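Local coordinates for histidine--tRNA ligase (Thermus thermophilus, PDB 1H4V), which attaches L-histidine to its cognate tRNA(His) at the expense of ATP, releasing AMP and diphosphate, and works as a homodimeric class II aminoacyl-tRNA synthetase, at residues 135-145 with 236-247; 373-383 with 394-402. One frame throughout, in Å; residues are numbered along the deposited sequence.

Overall arrangement
The two contacts sit on opposite sides of the chain's centre, their nearest atoms about 37 Å apart, and share no element. Contact 1 belongs to the catalytic part and joins helix 137-153 to helix 231-246; contact 2 belongs to the anticodon-binding domain and pairs strands 380-384 and 393-398. Both are mostly buried, yet their chemistry differs. Between the helices side chains do the work: a histidine, a proline, an alanine, valines and leucines, with acid side chains tied beyond the contact, a single hydrogen bond across and the second subunit close by. Between the strands the backbone supplies every cross-bond, while side chains pack on the two faces of the sheet and, around Leu374, reach the surface.

Contact 1. Residues 135-145 with 236-247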
loop_
_atom_site.group_PDB
_atom_site.type_symbol
_atom_site.label_atom_id
_atom_site.label_comp_id
_atom_site.label_asym_id
_atom_site.label_seq_id
_atom_site.Cartn_x
_atom_site.Cartn_y
_atom_site.Cartn_z
ATOM N N GLU A 135 28.922 3.970 -10.237
ATOM C CA GLU A 135 28.911 4.358 -11.642
ATOM C C GLU A 135 29.124 3.131 -12.538
ATOM O O GLU A 135 29.032 3.218 -13.764
ATOM C CB GLU A 135 30.022 5.380 -11.901
ATOM C CG GLU A 135 30.130 5.809 -13.347
ATOM C CD GLU A 135 28.983 6.711 -13.772
ATOM O OE1 GLU A 135 28.628 6.697 -14.969
ATOM O OE2 GLU A 135 28.449 7.441 -12.909
ATOM N N ASN A 136 29.409 1.991 -11.915
ATOM C CA ASN A 136 29.655 0.743 -12.639
ATOM C C ASN A 136 28.563 0.399 -13.660
ATOM O O ASN A 136 27.394 0.301 -13.314
ATOM C CB ASN A 136 29.808 -0.409 -11.646
ATOM C CG ASN A 136 30.504 -1.600 -12.259
ATOM O OD1 ASN A 136 30.062 -2.137 -13.271
ATOM N ND2 ASN A 136 31.619 -2.013 -11.655
ATOM N N PRO A 137 28.943 0.217 -14.937
ATOM C CA PRO A 137 28.005 -0.112 -16.017
ATOM C C PRO A 137 27.232 -1.412 -15.821
ATOM O O PRO A 137 26.211 -1.653 -16.477
ATOM C CB PRO A 137 28.894 -0.124 -17.264
ATOM C CG PRO A 137 30.238 -0.458 -16.724
ATOM C CD PRO A 137 30.314 0.347 -15.462
ATOM N N ILE A 138 27.722 -2.259 -14.925
ATOM C CA ILE A 138 27.024 -3.496 -14.635
ATOM C C ILE A 138 25.652 -3.142 -14.046
ATOM O O ILE A 138 24.660 -3.794 -14.337
ATOM C CB ILE A 138 27.833 -4.376 -13.635
ATOM C CG1 ILE A 138 28.944 -5.115 -14.390
ATOM C CG2 ILE A 138 26.919 -5.366 -12.926
ATOM C CD1 ILE A 138 29.946 -5.846 -13.497
ATOM N N LEU A 139 25.592 -2.086 -13.244
ATOM C CA LEU A 139 24.334 -1.689 -12.630
ATOM C C LEU A 139 23.296 -1.207 -13.633
ATOM O O LEU A 139 22.093 -1.396 -13.422
ATOM C CB LEU A 139 24.584 -0.618 -11.575
ATOM C CG LEU A 139 25.534 -1.147 -10.508
ATOM C CD1 LEU A 139 25.959 -0.030 -9.599
ATOM C CD2 LEU A 139 24.854 -2.268 -9.730
ATOM N N ASP A 140 23.753 -0.590 -14.722
ATOM C CA ASP A 140 22.841 -0.105 -15.756
ATOM C C ASP A 140 22.220 -1.298 -16.475
ATOM O O ASP A 140 21.017 -1.344 -16.704
ATOM C CB ASP A 140 23.586 0.773 -16.766
ATOM C CG ASP A 140 24.347 1.899 -16.101
ATOM O OD1 ASP A 140 24.275 3.044 -16.597
ATOM O OD2 ASP A 140 25.027 1.642 -15.085
ATOM N N ALA A 141 23.051 -2.271 -16.823
ATOM C CA ALA A 141 22.558 -3.459 -17.503
ATOM C C ALA A 141 21.593 -4.207 -16.579
ATOM O O ALA A 141 20.596 -4.773 -17.034
ATOM C CB ALA A 141 23.728 -4.362 -17.904
ATOM N N GLU A 142 21.891 -4.207 -15.283
ATOM C CA GLU A 142 21.041 -4.889 -14.313
ATOM C C GLU A 142 19.677 -4.211 -14.212
ATOM O O GLU A 142 18.651 -4.885 -14.161
ATOM C CB GLU A 142 21.721 -4.923 -12.942
ATOM C CG GLU A 142 20.925 -5.612 -11.861
ATOM C CD GLU A 142 21.748 -5.868 -10.605
ATOM O OE1 GLU A 142 21.963 -7.050 -10.252
ATOM O OE2 GLU A 142 22.184 -4.886 -9.969
ATOM N N ALA A 143 19.668 -2.880 -14.200
ATOM C CA ALA A 143 18.422 -2.122 -14.124
ATOM C C ALA A 143 17.536 -2.496 -15.309
ATOM O O ALA A 143 16.337 -2.742 -15.147
ATOM C CB ALA A 143 18.714 -0.621 -14.142
ATOM N N VAL A 144 18.141 -2.541 -16.495
ATOM C CA VAL A 144 17.433 -2.895 -17.724
ATOM C C VAL A 144 16.883 -4.324 -17.655
ATOM O O VAL A 144 15.694 -4.558 -17.878
ATOM C CB VAL A 144 18.361 -2.767 -18.970
ATOM C CG1 VAL A 144 17.665 -3.315 -20.191
ATOM C CG2 VAL A 144 18.734 -1.292 -19.212
ATOM N N VAL A 145 17.748 -5.282 -17.341
ATOM C CA VAL A 145 17.318 -6.672 -17.247
ATOM C C VAL A 145 16.258 -6.869 -16.167
ATOM O O VAL A 145 15.310 -7.616 -16.369
ATOM C CB VAL A 145 18.502 -7.608 -16.949
ATOM C CG1 VAL A 145 18.020 -9.051 -16.909
ATOM C CG2 VAL A 145 19.567 -7.443 -18.014
ATOM N N HIS A 236 31.131 3.665 -21.792
ATOM C CA HIS A 236 30.189 3.206 -20.775
ATOM C C HIS A 236 28.988 2.542 -21.453
ATOM O O HIS A 236 28.529 1.478 -21.036
ATOM C CB HIS A 236 29.738 4.389 -19.915
ATOM C CG HIS A 236 28.983 3.995 -18.684
ATOM N ND1 HIS A 236 27.633 3.708 -18.693
ATOM C CD2 HIS A 236 29.393 3.830 -17.404
ATOM C CE1 HIS A 236 27.245 3.385 -17.471
ATOM N NE2 HIS A 236 28.294 3.451 -16.669
ATOM N N LEU A 237 28.496 3.168 -22.516
ATOM C CA LEU A 237 27.370 2.624 -23.249
ATOM C C LEU A 237 27.751 1.302 -23.901
ATOM O O LEU A 237 26.933 0.382 -23.974
ATOM C CB LEU A 237 26.898 3.619 -24.314
ATOM C CG LEU A 237 25.763 3.163 -25.241
ATOM C CD1 LEU A 237 24.544 2.718 -24.424
ATOM C CD2 LEU A 237 25.406 4.314 -26.183
ATOM N N LYS A 238 28.988 1.199 -24.381
ATOM C CA LYS A 238 29.419 -0.041 -25.012
ATOM C C LYS A 238 29.442 -1.158 -23.974
ATOM O O LYS A 238 29.066 -2.287 -24.266
ATOM C CB LYS A 238 30.794 0.123 -25.659
ATOM N N GLU A 239 29.870 -0.839 -22.757
ATOM C CA GLU A 239 29.894 -1.826 -21.676
ATOM C C GLU A 239 28.463 -2.316 -21.400
ATOM O O GLU A 239 28.213 -3.525 -21.306
ATOM C CB GLU A 239 30.476 -1.204 -20.402
ATOM C CG GLU A 239 31.963 -0.896 -20.465
ATOM C CD GLU A 239 32.823 -2.145 -20.347
ATOM O OE1 GLU A 239 32.814 -2.775 -19.267
ATOM O OE2 GLU A 239 33.507 -2.502 -21.331
ATOM N N VAL A 240 27.526 -1.377 -21.274
ATOM C CA VAL A 240 26.140 -1.737 -21.017
ATOM C C VAL A 240 25.618 -2.655 -22.122
ATOM O O VAL A 240 24.955 -3.660 -21.848
ATOM C CB VAL A 240 25.230 -0.491 -20.939
ATOM C CG1 VAL A 240 23.799 -0.909 -20.626
ATOM C CG2 VAL A 240 25.746 0.464 -19.880
ATOM N N GLU A 241 25.924 -2.307 -23.371
ATOM C CA GLU A 241 25.490 -3.108 -24.510
ATOM C C GLU A 241 26.072 -4.516 -24.420
ATOM O O GLU A 241 25.369 -5.502 -24.644
ATOM C CB GLU A 241 25.938 -2.469 -25.824
ATOM C CG GLU A 241 25.323 -1.113 -26.117
ATOM C CD GLU A 241 25.821 -0.518 -27.427
ATOM O OE1 GLU A 241 25.625 -1.157 -28.481
ATOM O OE2 GLU A 241 26.408 0.585 -27.404
ATOM N N ARG A 242 27.353 -4.607 -24.083
ATOM C CA ARG A 242 28.005 -5.903 -23.982
ATOM C C ARG A 242 27.294 -6.805 -22.978
ATOM O O ARG A 242 27.052 -7.980 -23.258
ATOM C CB ARG A 242 29.476 -5.742 -23.586
ATOM C CG ARG A 242 30.254 -7.049 -23.655
ATOM C CD ARG A 242 31.711 -6.875 -23.248
ATOM N NE ARG A 242 31.860 -6.687 -21.806
ATOM C CZ ARG A 242 33.032 -6.580 -21.187
ATOM N NH1 ARG A 242 34.157 -6.640 -21.887
ATOM N NH2 ARG A 242 33.081 -6.428 -19.869
ATOM N N HIS A 243 26.945 -6.257 -21.815
ATOM C CA HIS A 243 26.255 -7.051 -20.808
ATOM C C HIS A 243 24.898 -7.575 -21.268
ATOM O O HIS A 243 24.580 -8.740 -21.033
ATOM C CB HIS A 243 26.097 -6.259 -19.508
ATOM C CG HIS A 243 27.400 -5.900 -18.869
ATOM N ND1 HIS A 243 28.463 -6.777 -18.808
ATOM C CD2 HIS A 243 27.819 -4.758 -18.278
ATOM C CE1 HIS A 243 29.483 -6.188 -18.212
ATOM N NE2 HIS A 243 29.119 -4.962 -17.881
ATOM N N LEU A 244 24.101 -6.734 -21.925
ATOM C CA LEU A 244 22.785 -7.172 -22.391
ATOM C C LEU A 244 22.910 -8.279 -23.432
ATOM O O LEU A 244 22.131 -9.237 -23.433
ATOM C CB LEU A 244 21.996 -5.999 -22.973
ATOM C CG LEU A 244 21.640 -4.875 -21.990
ATOM C CD1 LEU A 244 20.900 -3.777 -22.732
ATOM C CD2 LEU A 244 20.797 -5.431 -20.847
ATOM N N GLU A 245 23.884 -8.147 -24.322
ATOM C CA GLU A 245 24.106 -9.162 -25.340
ATOM C C GLU A 245 24.387 -10.480 -24.617
ATOM O O GLU A 245 23.774 -11.508 -24.905
ATOM C CB GLU A 245 25.294 -8.758 -26.229
ATOM N N ARG A 246 25.298 -10.420 -23.653
ATOM C CA ARG A 246 25.692 -11.575 -22.869
ATOM C C ARG A 246 24.526 -12.158 -22.054
ATOM O O ARG A 246 24.547 -13.327 -21.679
ATOM C CB ARG A 246 26.846 -11.169 -21.954
ATOM C CG ARG A 246 27.476 -12.307 -21.196
ATOM C CD ARG A 246 28.184 -13.299 -22.108
ATOM N NE ARG A 246 28.639 -14.444 -21.330
ATOM C CZ ARG A 246 29.700 -14.429 -20.531
ATOM N NH1 ARG A 246 30.432 -13.332 -20.415
ATOM N NH2 ARG A 246 29.998 -15.499 -19.806
ATOM N N LEU A 247 23.510 -11.344 -21.786
ATOM C CA LEU A 247 22.351 -11.806 -21.027
ATOM C C LEU A 247 21.180 -12.145 -21.938
ATOM O O LEU A 247 20.066 -12.373 -21.474
ATOM C CB LEU A 247 21.925 -10.740 -20.025
ATOM C CG LEU A 247 22.859 -10.615 -18.821
ATOM C CD1 LEU A 247 22.644 -9.288 -18.116
ATOM C CD2 LEU A 247 22.619 -11.788 -17.894
#
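His236 sends its ring into the turn that opens helix 137-153. CB continues to a CG set anti to the backbone N (chi1 -169°), which swings the imidazole out of its own helix and up to Glu135. CD2 runs beside Glu135, near both its O and its OE1. At the tip NE2 donates to Glu135 O (3.0 Å), with the oxygen almost in the ring plane and the bond fairly straight at 156°. Next to it CE1 meets Asp140 OD1 at the ring edge (3.1 Å), while Pro137 CB lies over one face, 3.9 Å from the ring centroid, in a CH-pi contact. Histidine suits this place because one flat ring offers both a donor at its rim and a face for the proline. Asp140 is held by Thr267 and, through OD2, by Arg287; Glu135 pairs with Arg266.

The pairing is a helix-helix packing at -48° within the catalytic domain of a class II synthetase, both helices lying against strands 160-165 and 267-272 of its large mixed sheet. Where the backbones come nearest, at Ala141 and Val240, the small alanine side chain suits the close approach: Ala141 CB rests on His243 CB (3.4 Å), and Val240 sets CG2 against Asp140 CB (3.8 Å). His243 also brings its NE2 to Ile138 CG1, the ring turned obliquely to it, while its ND1 bonds to Tyr346 OH of the second subunit. Further along, Leu244 CD2 touches branches of two valines, 3.8 Å from Val144 CG1 and 3.7 Å from Val145 CG2. Val145 CG2 then reaches Leu247 CD1 (3.6 Å) just past the end of helix 231-246, and the second subunit's Phe345 packs on Leu247.

Contact 2. Residues 373-383 with 394-402; sequences ALKRGAAFAGF and VTLKRLATG
Phe380 and Arg398 meet through different first torsions: in the phenylalanine CG stands beside the backbone N (chi1 -74°), whereas in the arginine it lies anti to the N (chi1 -174°) and the chain runs extended to NE. The arginine thereby passes its methylenes over the ring, with CG above one face, 4.3 Å from the ring centroid, in a CH-pi contact, and CB 3.5 Å from Phe380 CE2. Arg398 NH1 lies near Phe380 CE1 and CZ, in an oblique approach, and the guanidinium plane is turned 37° from the ring. Phenylalanine suits the place because its flat face takes the arginine's methylenes; an alanine in place of Phe380 would probably leave the Arg398 methylenes without their support and free the guanidinium to swing.

These residues form a non-hydrogen-bonded pair of antiparallel strands in the mixed sheet of the anticodon-binding domain, where strand 380-384 lies between 331-335 and 393-398. Beside that pair, Ala381 and Lys397 exchange two bonds, Ala381 N to Lys397 O (3.1 Å) and Lys397 N to Ala381 O (3.0 Å). Phe383 N reaches Thr395 O (2.9 Å), and the return bond is weak. Leu396 CD2 packs against Gly382 CA, 4.1 Å away.

Past the strand's end the pairing continues as Leu399 N donates to Ala379 O. Leu399 packs between the sheet and helix 366-375: CD2 meets Ala381 CB (3.6 Å), while CD1 reaches Ala373 CB (3.8 Å) and Leu374 CD1. Small alanines admit its branched tip. The helix closes in a Schellman motif at Gly377, whose positive phi glycine accepts readily, and Leu370 also packs on Leu399.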
loop_
_atom_site.group_PDB
_atom_site.type_symbol
_atom_site.label_atom_id
_atom_site.label_comp_id
_atom_site.label_asym_id
_atom_site.label_seq_id
_atom_site.Cartn_x
_atom_site.Cartn_y
_atom_site.Cartn_z
ATOM N N ALA A 373 -24.866 -21.259 -1.420
ATOM C CA ALA A 373 -23.520 -21.760 -1.173
ATOM C C ALA A 373 -22.833 -22.101 -2.491
ATOM O O ALA A 373 -21.639 -21.881 -2.639
ATOM C CB ALA A 373 -23.571 -22.986 -0.279
ATOM N N LEU A 374 -23.588 -22.648 -3.443
ATOM C CA LEU A 374 -23.037 -23.001 -4.752
ATOM C C LEU A 374 -22.588 -21.747 -5.493
ATOM O O LEU A 374 -21.504 -21.705 -6.073
ATOM C CB LEU A 374 -24.077 -23.719 -5.625
ATOM C CG LEU A 374 -24.216 -25.245 -5.633
ATOM C CD1 LEU A 374 -22.821 -25.867 -5.621
ATOM C CD2 LEU A 374 -25.029 -25.726 -4.442
ATOM N N LYS A 375 -23.439 -20.730 -5.471
ATOM C CA LYS A 375 -23.148 -19.482 -6.146
ATOM C C LYS A 375 -21.922 -18.787 -5.554
ATOM O O LYS A 375 -21.157 -18.149 -6.273
ATOM C CB LYS A 375 -24.372 -18.563 -6.073
ATOM N N ARG A 376 -21.730 -18.930 -4.248
ATOM C CA ARG A 376 -20.612 -18.299 -3.559
ATOM C C ARG A 376 -19.352 -19.154 -3.622
ATOM O O ARG A 376 -18.302 -18.773 -3.104
ATOM C CB ARG A 376 -21.017 -18.010 -2.113
ATOM C CG ARG A 376 -22.325 -17.224 -2.037
ATOM C CD ARG A 376 -22.832 -17.051 -0.615
ATOM N NE ARG A 376 -22.262 -15.875 0.035
ATOM C CZ ARG A 376 -22.914 -14.731 0.217
ATOM N NH1 ARG A 376 -24.165 -14.598 -0.197
ATOM N NH2 ARG A 376 -22.310 -13.719 0.817
ATOM N N GLY A 377 -19.464 -20.306 -4.274
ATOM C CA GLY A 377 -18.326 -21.194 -4.422
ATOM C C GLY A 377 -17.767 -21.773 -3.138
ATOM O O GLY A 377 -16.558 -21.984 -3.021
ATOM N N ALA A 378 -18.640 -22.046 -2.176
ATOM C CA ALA A 378 -18.216 -22.625 -0.905
ATOM C C ALA A 378 -17.795 -24.081 -1.078
ATOM O O ALA A 378 -18.357 -24.805 -1.896
ATOM C CB ALA A 378 -19.349 -22.542 0.106
ATOM N N ALA A 379 -16.793 -24.504 -0.316
ATOM C CA ALA A 379 -16.348 -25.884 -0.372
ATOM C C ALA A 379 -17.450 -26.701 0.313
ATOM O O ALA A 379 -17.897 -27.723 -0.209
ATOM C CB ALA A 379 -15.026 -26.048 0.364
ATOM N N PHE A 380 -17.896 -26.226 1.475
ATOM C CA PHE A 380 -18.951 -26.889 2.235
ATOM C C PHE A 380 -20.104 -25.963 2.539
ATOM O O PHE A 380 -19.934 -24.751 2.643
ATOM C CB PHE A 380 -18.443 -27.407 3.584
ATOM C CG PHE A 380 -17.572 -28.619 3.491
ATOM C CD1 PHE A 380 -16.215 -28.495 3.226
ATOM C CD2 PHE A 380 -18.108 -29.889 3.685
ATOM C CE1 PHE A 380 -15.395 -29.624 3.156
ATOM C CE2 PHE A 380 -17.303 -31.020 3.618
ATOM C CZ PHE A 380 -15.942 -30.889 3.353
ATOM N N ALA A 381 -21.281 -26.551 2.693
ATOM C CA ALA A 381 -22.472 -25.809 3.055
ATOM C C ALA A 381 -22.811 -26.381 4.428
ATOM O O ALA A 381 -22.566 -27.561 4.683
ATOM C CB ALA A 381 -23.590 -26.083 2.076
ATOM N N GLY A 382 -23.335 -25.550 5.322
ATOM C CA GLY A 382 -23.684 -26.025 6.648
ATOM C C GLY A 382 -25.126 -25.676 6.937
ATOM O O GLY A 382 -25.624 -24.636 6.496
ATOM N N PHE A 383 -25.815 -26.534 7.670
ATOM C CA PHE A 383 -27.203 -26.264 7.981
ATOM C C PHE A 383 -27.479 -26.348 9.465
ATOM O O PHE A 383 -27.086 -27.308 10.132
ATOM C CB PHE A 383 -28.117 -27.226 7.219
ATOM C CG PHE A 383 -27.988 -27.117 5.734
ATOM C CD1 PHE A 383 -26.932 -27.730 5.068
ATOM C CD2 PHE A 383 -28.902 -26.365 4.997
ATOM C CE1 PHE A 383 -26.786 -27.594 3.688
ATOM C CE2 PHE A 383 -28.764 -26.223 3.612
ATOM C CZ PHE A 383 -27.708 -26.837 2.961
ATOM N N VAL A 394 -24.373 -30.267 13.766
ATOM C CA VAL A 394 -24.398 -29.522 12.513
ATOM C C VAL A 394 -24.461 -30.506 11.358
ATOM O O VAL A 394 -24.011 -31.650 11.474
ATOM C CB VAL A 394 -23.115 -28.681 12.332
ATOM C CG1 VAL A 394 -23.284 -27.709 11.181
ATOM C CG2 VAL A 394 -22.795 -27.948 13.617
ATOM N N THR A 395 -25.019 -30.056 10.242
ATOM C CA THR A 395 -25.108 -30.888 9.059
ATOM C C THR A 395 -24.196 -30.239 8.045
ATOM O O THR A 395 -24.299 -29.041 7.788
ATOM C CB THR A 395 -26.549 -30.939 8.505
ATOM O OG1 THR A 395 -27.375 -31.670 9.418
ATOM C CG2 THR A 395 -26.589 -31.618 7.146
ATOM N N LEU A 396 -23.282 -31.023 7.490
ATOM C CA LEU A 396 -22.354 -30.508 6.498
ATOM C C LEU A 396 -22.551 -31.228 5.172
ATOM O O LEU A 396 -22.921 -32.399 5.134
ATOM C CB LEU A 396 -20.904 -30.682 6.974
ATOM C CG LEU A 396 -20.464 -29.894 8.218
ATOM C CD1 LEU A 396 -19.006 -30.225 8.547
ATOM C CD2 LEU A 396 -20.641 -28.396 7.980
ATOM N N LYS A 397 -22.314 -30.513 4.082
ATOM C CA LYS A 397 -22.459 -31.098 2.769
ATOM C C LYS A 397 -21.331 -30.626 1.873
ATOM O O LYS A 397 -21.250 -29.443 1.545
ATOM C CB LYS A 397 -23.801 -30.703 2.151
ATOM C CG LYS A 397 -24.068 -31.362 0.807
ATOM C CD LYS A 397 -25.360 -30.853 0.186
ATOM C CE LYS A 397 -25.793 -31.730 -0.975
ATOM N NZ LYS A 397 -26.026 -33.129 -0.507
ATOM N N ARG A 398 -20.450 -31.542 1.488
ATOM C CA ARG A 398 -19.360 -31.176 0.604
ATOM C C ARG A 398 -20.030 -30.946 -0.745
ATOM O O ARG A 398 -20.501 -31.883 -1.387
ATOM C CB ARG A 398 -18.324 -32.296 0.530
ATOM C CG ARG A 398 -17.092 -31.918 -0.275
ATOM C CD ARG A 398 -15.931 -32.869 -0.020
ATOM N NE ARG A 398 -14.720 -32.437 -0.718
ATOM C CZ ARG A 398 -14.142 -31.250 -0.552
ATOM N NH1 ARG A 398 -14.663 -30.369 0.289
ATOM N NH2 ARG A 398 -13.051 -30.937 -1.235
ATOM N N LEU A 399 -20.091 -29.686 -1.158
ATOM C CA LEU A 399 -20.749 -29.327 -2.406
ATOM C C LEU A 399 -20.245 -30.076 -3.637
ATOM O O LEU A 399 -21.044 -30.593 -4.416
ATOM C CB LEU A 399 -20.661 -27.810 -2.633
ATOM C CG LEU A 399 -21.264 -26.913 -1.542
ATOM C CD1 LEU A 399 -21.385 -25.497 -2.064
ATOM C CD2 LEU A 399 -22.626 -27.405 -1.142
ATOM N N ALA A 400 -18.930 -30.149 -3.804
ATOM C CA ALA A 400 -18.340 -30.827 -4.952
ATOM C C ALA A 400 -18.709 -32.308 -5.108
ATOM O O ALA A 400 -18.801 -32.806 -6.229
ATOM C CB ALA A 400 -16.821 -30.679 -4.914
ATOM N N THR A 401 -18.918 -33.017 -4.002
ATOM C CA THR A 401 -19.258 -34.434 -4.090
ATOM C C THR A 401 -20.654 -34.792 -3.582
ATOM O O THR A 401 -21.084 -35.939 -3.711
ATOM C CB THR A 401 -18.237 -35.297 -3.328
ATOM O OG1 THR A 401 -18.430 -35.135 -1.915
ATOM C CG2 THR A 401 -16.809 -34.893 -3.706
ATOM N N GLY A 402 -21.357 -33.821 -3.005
ATOM C CA GLY A 402 -22.697 -34.077 -2.501
ATOM C C GLY A 402 -22.754 -34.811 -1.175
ATOM O O GLY A 402 -23.821 -34.932 -0.574
#